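PDB 4YJW: DUF3829 family protein from Bacteroides vulgatus, which is of unknown function but folds as an all-helical protein whose precursor probably carries a lipoprotein-type signal peptide. Local coordinates for residues A[31-35]-A[36-40]; A[40-43]-A[44-47]; A[90-93]-A[94-98]. All blocks are in the same frame, centred on the assembly; numbering follows the deposited sequence. Where two conformers were deposited one is given.

The three contacts are local, each within one continuous run of chain, and they follow one another from contact 1 to contact 3. Contact 1 covers the break between helices 10-32 and 35-44; contact 2 lies at the far end of helix 35-44 and shares Ala40 with contact 1, the two centres being about 13 Å apart. Contact 3 is a mid-helix turn of helix 79-111, its centre about 14 Å from that of contact 1. These two touch: CG2 of Val33 packs 3.8 Å from CD1 of Leu92. Contacts 2 and 3 do not meet, their nearest atoms being about 8 Å apart. Together they sample how a helix starts, ends and continues in this all-alpha fold.

Contact 1 (A[31-35]-A[36-40]); sequences DLVNE and NEIKA
Asn34 and Glu37 cross at about a right angle, CG of Asn34 lying 3.5 Å from CB of Glu37, with the amide and carboxylate planes 26° apart. Because CG of Asn34 is anti to its own backbone N (chi1 -176°), the amide is carried forward to the first turn of helix 35-44, where OD1 of Asn34 accepts from Glu37 N at 3.1 Å. The donor stands well above the carbonyl plane, 65° out of it, and not on a lone pair. Asn34 is thus the N-cap of that helix, set directly after Val33, the first residue to leave helical geometry beyond helix 10-32. One water bridges OD1 of Asn34 to Asn36 N; a second joins ND2 of Asn34 to OE1 of Glu37, an oxygen also hydrogen-bonded to Tyr100 OH. Replacing Asn34 by an alanine would probably leave Glu37 N without its capping acceptor and both waters without their amide partner. The backbone O of Asn34 takes Ile38 N at 2.9 Å, and the Ile38 side chain lies obliquely against Val33, with CD1 of Ile38 3.8 Å from CG1 of Val33. Glu35 turns its carboxylate to a salt bridge with Lys141, while its backbone O accepts from Lys39 N at 3.0 Å.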
ATOM      1  N   ASP A  31       0.939  -8.590   2.305  1.00 21.92           N
ATOM      2  CA  ASP A  31       2.359  -8.303   2.565  1.00 22.36           C
ATOM      3  C   ASP A  31       2.749  -6.843   2.368  1.00 26.45           C
ATOM      4  O   ASP A  31       3.705  -6.392   3.012  1.00 27.89           O
ATOM      5  CB  ASP A  31       3.252  -9.191   1.693  1.00 25.07           C
ATOM      6  CG  ASP A  31       3.104 -10.684   1.952  1.00 37.48           C
ATOM      7  OD1 ASP A  31       3.005 -11.079   3.141  1.00 40.60           O
ATOM      8  OD2 ASP A  31       3.118 -11.458   0.971  1.00 41.94           O
ATOM      9  N   LEU A  32       2.044  -6.103   1.496  1.00 19.25           N
ATOM     10  CA  LEU A  32       2.381  -4.710   1.229  0.60 18.97           C
ATOM     11  C   LEU A  32       1.921  -3.774   2.354  1.00 21.87           C
ATOM     12  O   LEU A  32       2.666  -2.869   2.719  1.00 22.03           O
ATOM     13  CB  LEU A  32       1.753  -4.284  -0.102  0.60 19.74           C
ATOM     14  CG  LEU A  32       2.225  -2.989  -0.707  0.60 24.54           C
ATOM     15  CD1 LEU A  32       3.555  -3.164  -1.402  0.60 25.37           C
ATOM     16  CD2 LEU A  32       1.186  -2.451  -1.667  0.60 26.33           C
ATOM     17  N   VAL A  33       0.700  -3.978   2.870  1.00 16.52           N
ATOM     18  CA  VAL A  33       0.115  -3.135   3.910  1.00 15.44           C
ATOM     19  C   VAL A  33       0.091  -3.933   5.211  1.00 19.27           C
ATOM     20  O   VAL A  33      -0.824  -4.727   5.486  1.00 19.50           O
ATOM     21  CB  VAL A  33      -1.279  -2.577   3.501  1.00 19.60           C
ATOM     22  CG1 VAL A  33      -1.849  -1.641   4.576  1.00 20.04           C
ATOM     23  CG2 VAL A  33      -1.206  -1.851   2.158  1.00 18.99           C
ATOM     24  N   ASN A  34       1.133  -3.724   5.986  1.00 15.85           N
ATOM     25  CA  ASN A  34       1.343  -4.381   7.271  1.00 15.77           C
ATOM     26  C   ASN A  34       0.918  -3.398   8.343  1.00 18.73           C
ATOM     27  O   ASN A  34       1.707  -2.542   8.746  1.00 16.82           O
ATOM     28  CB  ASN A  34       2.825  -4.781   7.393  1.00 15.87           C
ATOM     29  CG  ASN A  34       3.145  -5.545   8.646  1.00 23.37           C
ATOM     30  OD1 ASN A  34       2.433  -5.471   9.655  1.00 18.82           O
ATOM     31  ND2 ASN A  34       4.283  -6.224   8.636  1.00 20.46           N
ATOM     32  N   GLU A  35      -0.345  -3.489   8.771  1.00 14.74           N
ATOM     33  CA  GLU A  35      -0.956  -2.531   9.699  1.00 14.03           C
ATOM     34  C   GLU A  35      -0.165  -2.391  10.991  1.00 16.21           C
ATOM     35  O   GLU A  35       0.004  -1.265  11.464  1.00 15.66           O
ATOM     36  CB  GLU A  35      -2.421  -2.898  10.000  1.00 16.39           C
ATOM     37  CG  GLU A  35      -3.293  -2.959   8.744  1.00 25.20           C
ATOM     38  CD  GLU A  35      -3.246  -4.195   7.843  1.00 40.82           C
ATOM     39  OE1 GLU A  35      -2.557  -5.192   8.178  1.00 23.89           O
ATOM     40  OE2 GLU A  35      -3.937  -4.169   6.798  1.00 25.26           O
ATOM     41  N   ASN A  36       0.317  -3.506  11.564  1.00 13.49           N
ATOM     42  CA  ASN A  36       1.060  -3.420  12.830  1.00 14.35           C
ATOM     43  C   ASN A  36       2.420  -2.774  12.630  1.00 15.73           C
ATOM     44  O   ASN A  36       2.852  -1.995  13.499  1.00 15.36           O
ATOM     45  CB  ASN A  36       1.165  -4.780  13.491  1.00 18.10           C
ATOM     46  CG  ASN A  36      -0.158  -5.195  14.087  1.00 28.85           C
ATOM     47  OD1 ASN A  36      -0.990  -4.358  14.479  1.00 28.96           O
ATOM     48  ND2 ASN A  36      -0.378  -6.477  14.177  1.00 25.17           N
ATOM     49  N   GLU A  37       3.067  -2.996  11.469  1.00 14.49           N
ATOM     50  CA  GLU A  37       4.350  -2.337  11.183  1.00 13.04           C
ATOM     51  C   GLU A  37       4.131  -0.843  10.983  1.00 14.61           C
ATOM     52  O   GLU A  37       4.930  -0.040  11.461  1.00 12.17           O
ATOM     53  CB  GLU A  37       5.038  -2.932   9.946  1.00 14.19           C
ATOM     54  CG  GLU A  37       6.396  -2.293   9.680  1.00 15.08           C
ATOM     55  CD  GLU A  37       7.214  -3.108   8.703  1.00 23.64           C
ATOM     56  OE1 GLU A  37       6.923  -3.042   7.489  1.00 16.99           O
ATOM     57  OE2 GLU A  37       8.065  -3.897   9.161  1.00 20.69           O
ATOM     58  N   ILE A  38       3.033  -0.472  10.287  1.00 10.72           N
ATOM     59  CA  ILE A  38       2.692   0.948  10.060  1.00 10.44           C
ATOM     60  C   ILE A  38       2.515   1.638  11.423  1.00 13.70           C
ATOM     61  O   ILE A  38       3.073   2.728  11.650  1.00 12.55           O
ATOM     62  CB  ILE A  38       1.429   1.049   9.158  1.00 13.20           C
ATOM     63  CG1 ILE A  38       1.790   0.588   7.715  1.00 13.02           C
ATOM     64  CG2 ILE A  38       0.873   2.487   9.144  1.00 13.13           C
ATOM     65  CD1 ILE A  38       0.591   0.169   6.849  1.00 17.76           C
ATOM     66  N   LYS A  39       1.724   1.023  12.326  1.00 12.98           N
ATOM     67  CA  LYS A  39       1.548   1.565  13.679  1.00 12.38           C
ATOM     68  C   LYS A  39       2.879   1.690  14.421  1.00 15.80           C
ATOM     69  O   LYS A  39       3.062   2.668  15.170  1.00 13.36           O
ATOM     70  CB  LYS A  39       0.596   0.676  14.511  1.00 16.67           C
ATOM     71  CG  LYS A  39      -0.861   0.734  14.084  1.00 26.90           C
ATOM     72  CD  LYS A  39      -1.654  -0.228  14.988  1.00 35.25           C
ATOM     73  CE  LYS A  39      -2.902  -0.787  14.368  1.00 52.56           C
ATOM     74  NZ  LYS A  39      -3.490  -1.860  15.219  1.00 63.50           N
ATOM     75  N   ALA A  40       3.789   0.686  14.269  1.00 12.58           N
ATOM     76  CA  ALA A  40       5.102   0.728  14.951  1.00 13.28           C
ATOM     77  C   ALA A  40       5.966   1.889  14.418  1.00 14.73           C
ATOM     78  O   ALA A  40       6.614   2.582  15.201  1.00 13.78           O
ATOM     79  CB  ALA A  40       5.839  -0.604  14.795  1.00 14.37           C
TER
HETATM   80  O   HOH W   1      -0.489  -6.280  10.809  1.00 25.23           O
HETATM   81  O   HOH W   2       6.639  -5.600   6.644  1.00 30.19           O

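Contact 2 (A[40-43]-A[44-47]); sequences AVLG and YLDQ
Tyr44 turns its CG anti to its carbonyl carbon (chi1 -61°), which lays the phenol ring back along the preceding turn toward Ala40. There the carbonyl O of Ala40 sits over one ring face, 3.2 Å above the plane and displaced toward the rim, while CB of Ala40 comes to 4.2 Å from CE2 of Tyr44. Leu45 adopts the same first rotamer (chi1 -65°), directing its branch toward Leu42; the two side chains lie obliquely, with CD1 of Leu45 4.1 Å from CD2 of Leu42. Beneath these side chains the backbone bonding changes as helix 35-44 runs out. Tyr44 N still donates four residues back, to Ala40 O at 3.0 Å. Leu45 N instead has its better bond three residues back, to Leu42 O at 3.0 Å, and a weak one to Val41 O; Asp46 N then reaches Gly43 O, also at 3.0 Å. The shift from i-4 to i-3 acceptors is a turn-like pattern that leads from the helix into the loop before helix 64-71. The Asp46 carboxylate then accepts from Lys48 N through OD2, forming an Asx turn, and Arg127 of helix 121-159 binds Leu45 O. Ala40 O therefore has two neighbours from one residue, the N-H that bonds it and the ring that covers it, so the ring probably shields this bond from solvent.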
ATOM      1  N   ALA A  40       3.789   0.686  14.269  1.00 12.58           N
ATOM      2  CA  ALA A  40       5.102   0.728  14.951  1.00 13.28           C
ATOM      3  C   ALA A  40       5.966   1.889  14.418  1.00 14.73           C
ATOM      4  O   ALA A  40       6.614   2.582  15.201  1.00 13.78           O
ATOM      5  CB  ALA A  40       5.839  -0.604  14.795  1.00 14.37           C
ATOM      6  N   VAL A  41       5.925   2.132  13.093  1.00 11.48           N
ATOM      7  CA  VAL A  41       6.667   3.250  12.480  1.00 10.80           C
ATOM      8  C   VAL A  41       6.099   4.583  13.012  1.00 12.68           C
ATOM      9  O   VAL A  41       6.862   5.480  13.354  1.00 11.32           O
ATOM     10  CB  VAL A  41       6.641   3.174  10.933  1.00 12.69           C
ATOM     11  CG1 VAL A  41       7.119   4.502  10.312  1.00 13.28           C
ATOM     12  CG2 VAL A  41       7.519   2.001  10.460  1.00 11.86           C
ATOM     13  N   LEU A  42       4.782   4.697  13.143  1.00 11.49           N
ATOM     14  CA  LEU A  42       4.218   5.938  13.711  1.00  9.67           C
ATOM     15  C   LEU A  42       4.714   6.159  15.147  1.00 13.56           C
ATOM     16  O   LEU A  42       5.082   7.264  15.491  1.00 13.26           O
ATOM     17  CB  LEU A  42       2.690   5.910  13.663  1.00 10.17           C
ATOM     18  CG  LEU A  42       2.062   5.945  12.259  1.00 13.40           C
ATOM     19  CD1 LEU A  42       0.566   5.770  12.349  1.00 15.78           C
ATOM     20  CD2 LEU A  42       2.351   7.268  11.547  1.00 16.45           C
ATOM     21  N   GLY A  43       4.796   5.094  15.941  1.00 11.81           N
ATOM     22  CA  GLY A  43       5.323   5.207  17.302  1.00 13.21           C
ATOM     23  C   GLY A  43       6.780   5.661  17.312  1.00 15.41           C
ATOM     24  O   GLY A  43       7.164   6.491  18.148  1.00 14.60           O
ATOM     25  N   TYR A  44       7.581   5.220  16.314  1.00 11.19           N
ATOM     26  CA  TYR A  44       8.997   5.595  16.206  1.00 11.30           C
ATOM     27  C   TYR A  44       9.148   7.074  15.840  1.00 14.46           C
ATOM     28  O   TYR A  44      10.206   7.644  16.077  1.00 12.96           O
ATOM     29  CB  TYR A  44       9.753   4.720  15.185  1.00 11.03           C
ATOM     30  CG  TYR A  44       9.766   3.248  15.531  1.00 11.91           C
ATOM     31  CD1 TYR A  44       9.828   2.822  16.859  1.00 13.58           C
ATOM     32  CD2 TYR A  44       9.771   2.280  14.534  1.00 12.47           C
ATOM     33  CE1 TYR A  44       9.818   1.464  17.188  1.00 14.53           C
ATOM     34  CE2 TYR A  44       9.776   0.916  14.851  1.00 13.76           C
ATOM     35  CZ  TYR A  44       9.806   0.514  16.178  1.00 17.57           C
ATOM     36  OH  TYR A  44       9.799  -0.832  16.519  1.00 17.45           O
ATOM     37  N   LEU A  45       8.074   7.698  15.312  1.00 12.09           N
ATOM     38  CA  LEU A  45       8.085   9.124  14.962  1.00 11.65           C
ATOM     39  C   LEU A  45       7.738  10.014  16.168  1.00 15.47           C
ATOM     40  O   LEU A  45       7.821  11.258  16.072  1.00 14.51           O
ATOM     41  CB  LEU A  45       7.083   9.377  13.820  1.00 12.12           C
ATOM     42  CG  LEU A  45       7.396   8.732  12.482  1.00 16.09           C
ATOM     43  CD1 LEU A  45       6.137   8.719  11.621  1.00 18.73           C
ATOM     44  CD2 LEU A  45       8.481   9.504  11.730  1.00 15.99           C
ATOM     45  N   ASP A  46       7.371   9.394  17.313  1.00 12.12           N
ATOM     46  CA  ASP A  46       6.989  10.162  18.501  1.00 12.93           C
ATOM     47  C   ASP A  46       8.110  11.069  19.004  1.00 15.97           C
ATOM     48  O   ASP A  46       9.284  10.713  18.986  1.00 15.04           O
ATOM     49  CB  ASP A  46       6.534   9.243  19.646  1.00 14.75           C
ATOM     50  CG  ASP A  46       5.869  10.035  20.753  1.00 16.79           C
ATOM     51  OD1 ASP A  46       4.759  10.552  20.523  1.00 18.88           O
ATOM     52  OD2 ASP A  46       6.512  10.241  21.798  1.00 16.33           O
ATOM     53  N   GLN A  47       7.721  12.259  19.447  1.00 14.99           N
ATOM     54  CA  GLN A  47       8.608  13.309  19.944  1.00 15.51           C
ATOM     55  C   GLN A  47       9.462  12.853  21.143  1.00 18.59           C
ATOM     56  O   GLN A  47      10.545  13.389  21.352  1.00 17.75           O
ATOM     57  CB  GLN A  47       7.743  14.522  20.368  1.00 16.52           C
ATOM     58  CG  GLN A  47       7.024  15.225  19.187  1.00 19.65           C
ATOM     59  CD  GLN A  47       5.656  14.684  18.800  1.00 22.10           C
ATOM     60  OE1 GLN A  47       5.304  13.517  19.041  1.00 17.74           O
ATOM     61  NE2 GLN A  47       4.888  15.489  18.067  1.00 17.19           N
TER

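Contact 3 (A[90-93]-A[94-98]); sequences GRLF and RSISA
Ser95 reaches back to Arg91 with both backbone and side chain: Ser95 N donates to Arg91 O at 2.9 Å, and OG of Ser95 donates to the same oxygen, also at 2.9 Å. The motif is a serine side chain bonded to the carbonyl one turn earlier, within the uninterrupted alpha helix 79-111. The hydroxyl is placed there by its first torsion, with OG anti to the carbonyl carbon of Ser95 (chi1 -70°). The two donors come from opposite faces of the Arg91 carbonyl plane: Ser95 N is tilted 24° from it, whereas OG lies farther off, 38° out, and not on a lone pair. One carbonyl oxygen is thus gripped by two bonds, and the buried hydroxyl has its polar need met inside its own helix.

Around this pair the usual i to i-4 bonds continue, with Arg94 N on Gly90 O, Ile96 N on Leu92 O and Ser97 N on Phe93 O. The aliphatic part of Arg94 runs alongside the first of these carbonyls, CG of Arg94 lying 3.6 Å from Gly90 O. Arg91, whose carbonyl is the shared acceptor and whose CB points away from the following turn, forms a salt bridge through NE with Glu87, one turn earlier on the same helix.

Farther out, other helices cover the turn. Leu137 and Tyr140 of helix 121-159 pack on Ser95, Leu32 of helix 10-32 lies against Leu92, Phe93 and Ile96, and helix 64-71 meets Phe93 through Thr67, Val70 and Ser71. On the face turned to Leu32, the nearest side-chain approach of the turn is loose, CD1 of Leu92 to CG1 of Ile96 at 4.4 Å, while CG1 of Ile96 sits closer to the backbone, 3.3 Å from Leu92 O.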
ATOM      1  N   GLY A  90      -1.909   2.315  -8.030  1.00 23.22           N
ATOM      2  CA  GLY A  90      -0.874   3.312  -8.320  1.00 23.77           C
ATOM      3  C   GLY A  90      -0.603   4.203  -7.117  1.00 26.65           C
ATOM      4  O   GLY A  90       0.555   4.382  -6.717  1.00 26.70           O
ATOM      5  N   ARG A  91      -1.678   4.689  -6.484  1.00 22.40           N
ATOM      6  CA  ARG A  91      -1.608   5.527  -5.292  1.00 22.51           C
ATOM      7  C   ARG A  91      -1.081   4.735  -4.110  1.00 26.04           C
ATOM      8  O   ARG A  91      -0.268   5.261  -3.348  1.00 24.09           O
ATOM      9  CB  ARG A  91      -2.976   6.124  -4.946  1.00 22.54           C
ATOM     10  CG  ARG A  91      -3.445   7.147  -5.978  1.00 30.20           C
ATOM     11  CD  ARG A  91      -4.835   7.666  -5.677  1.00 43.37           C
ATOM     12  NE  ARG A  91      -5.311   8.570  -6.728  1.00 62.02           N
ATOM     13  CZ  ARG A  91      -5.118   9.888  -6.738  1.00 81.29           C
ATOM     14  NH1 ARG A  91      -4.457  10.478  -5.749  1.00 75.61           N
ATOM     15  NH2 ARG A  91      -5.580  10.623  -7.740  1.00 63.32           N
ATOM     16  N   LEU A  92      -1.492   3.456  -3.989  1.00 22.09           N
ATOM     17  CA  LEU A  92      -1.016   2.591  -2.901  1.00 20.88           C
ATOM     18  C   LEU A  92       0.502   2.333  -3.013  1.00 24.13           C
ATOM     19  O   LEU A  92       1.203   2.472  -1.999  1.00 22.54           O
ATOM     20  CB  LEU A  92      -1.807   1.273  -2.861  1.00 20.97           C
ATOM     21  CG  LEU A  92      -1.460   0.296  -1.728  1.00 24.65           C
ATOM     22  CD1 LEU A  92      -1.741   0.906  -0.348  1.00 23.40           C
ATOM     23  CD2 LEU A  92      -2.275  -0.953  -1.860  1.00 26.84           C
ATOM     24  N   PHE A  93       1.021   2.000  -4.217  1.00 21.07           N
ATOM     25  CA  PHE A  93       2.464   1.777  -4.402  1.00 21.32           C
ATOM     26  C   PHE A  93       3.286   3.052  -4.122  1.00 25.26           C
ATOM     27  O   PHE A  93       4.345   2.958  -3.490  1.00 23.85           O
ATOM     28  CB  PHE A  93       2.783   1.232  -5.790  1.00 23.72           C
ATOM     29  CG  PHE A  93       2.248  -0.167  -5.970  1.00 25.33           C
ATOM     30  CD1 PHE A  93       2.497  -1.151  -5.026  1.00 26.96           C
ATOM     31  CD2 PHE A  93       1.542  -0.516  -7.116  1.00 30.31           C
ATOM     32  CE1 PHE A  93       1.999  -2.449  -5.199  1.00 28.68           C
ATOM     33  CE2 PHE A  93       1.035  -1.812  -7.277  1.00 32.06           C
ATOM     34  CZ  PHE A  93       1.241  -2.759  -6.304  1.00 28.09           C
ATOM     35  N   ARG A  94       2.803   4.219  -4.579  1.00 21.22           N
ATOM     36  CA  ARG A  94       3.487   5.495  -4.335  0.50 20.99           C
ATOM     37  C   ARG A  94       3.468   5.840  -2.849  1.00 23.34           C
ATOM     38  O   ARG A  94       4.486   6.317  -2.329  1.00 23.13           O
ATOM     39  CB  ARG A  94       2.852   6.631  -5.144  0.50 24.03           C
ATOM     40  CG  ARG A  94       3.336   6.706  -6.590  0.50 35.83           C
ATOM     41  CD  ARG A  94       2.523   7.736  -7.352  0.50 45.18           C
ATOM     42  NE  ARG A  94       3.034   7.985  -8.700  0.50 52.54           N
ATOM     43  CZ  ARG A  94       3.400   9.180  -9.155  0.50 67.06           C
ATOM     44  NH1 ARG A  94       3.332  10.248  -8.368  0.50 59.06           N
ATOM     45  NH2 ARG A  94       3.842   9.315 -10.396  0.50 49.74           N
ATOM     46  N   SER A  95       2.315   5.581  -2.163  1.00 18.86           N
ATOM     47  CA  SER A  95       2.117   5.861  -0.726  1.00 18.86           C
ATOM     48  C   SER A  95       2.993   4.969   0.137  1.00 19.20           C
ATOM     49  O   SER A  95       3.538   5.449   1.147  1.00 16.17           O
ATOM     50  CB  SER A  95       0.652   5.723  -0.318  1.00 21.13           C
ATOM     51  OG  SER A  95      -0.117   6.773  -0.883  1.00 27.68           O
ATOM     52  N   ILE A  96       3.159   3.687  -0.264  1.00 13.46           N
ATOM     53  CA  ILE A  96       4.027   2.740   0.456  1.00 13.35           C
ATOM     54  C   ILE A  96       5.443   3.250   0.390  1.00 14.88           C
ATOM     55  O   ILE A  96       6.128   3.326   1.415  1.00 14.74           O
ATOM     56  CB  ILE A  96       3.911   1.284  -0.103  1.00 16.76           C
ATOM     57  CG1 ILE A  96       2.609   0.591   0.386  1.00 18.38           C
ATOM     58  CG2 ILE A  96       5.143   0.424   0.298  1.00 16.95           C
ATOM     59  CD1 ILE A  96       2.525   0.283   2.052  1.00 20.98           C
ATOM     60  N   SER A  97       5.876   3.660  -0.811  1.00 13.01           N
ATOM     61  CA  SER A  97       7.239   4.159  -1.006  1.00 13.02           C
ATOM     62  C   SER A  97       7.485   5.393  -0.130  1.00 17.35           C
ATOM     63  O   SER A  97       8.449   5.419   0.636  1.00 16.85           O
ATOM     64  CB  SER A  97       7.460   4.502  -2.477  1.00 15.94           C
ATOM     65  OG  SER A  97       8.798   4.929  -2.670  1.00 21.29           O
ATOM     66  N   ALA A  98       6.550   6.337  -0.161  1.00 14.89           N
ATOM     67  CA  ALA A  98       6.662   7.577   0.610  1.00 14.68           C
ATOM     68  C   ALA A  98       6.702   7.284   2.106  1.00 17.22           C
ATOM     69  O   ALA A  98       7.504   7.904   2.808  1.00 15.94           O
ATOM     70  CB  ALA A  98       5.495   8.499   0.292  1.00 16.47           C
TER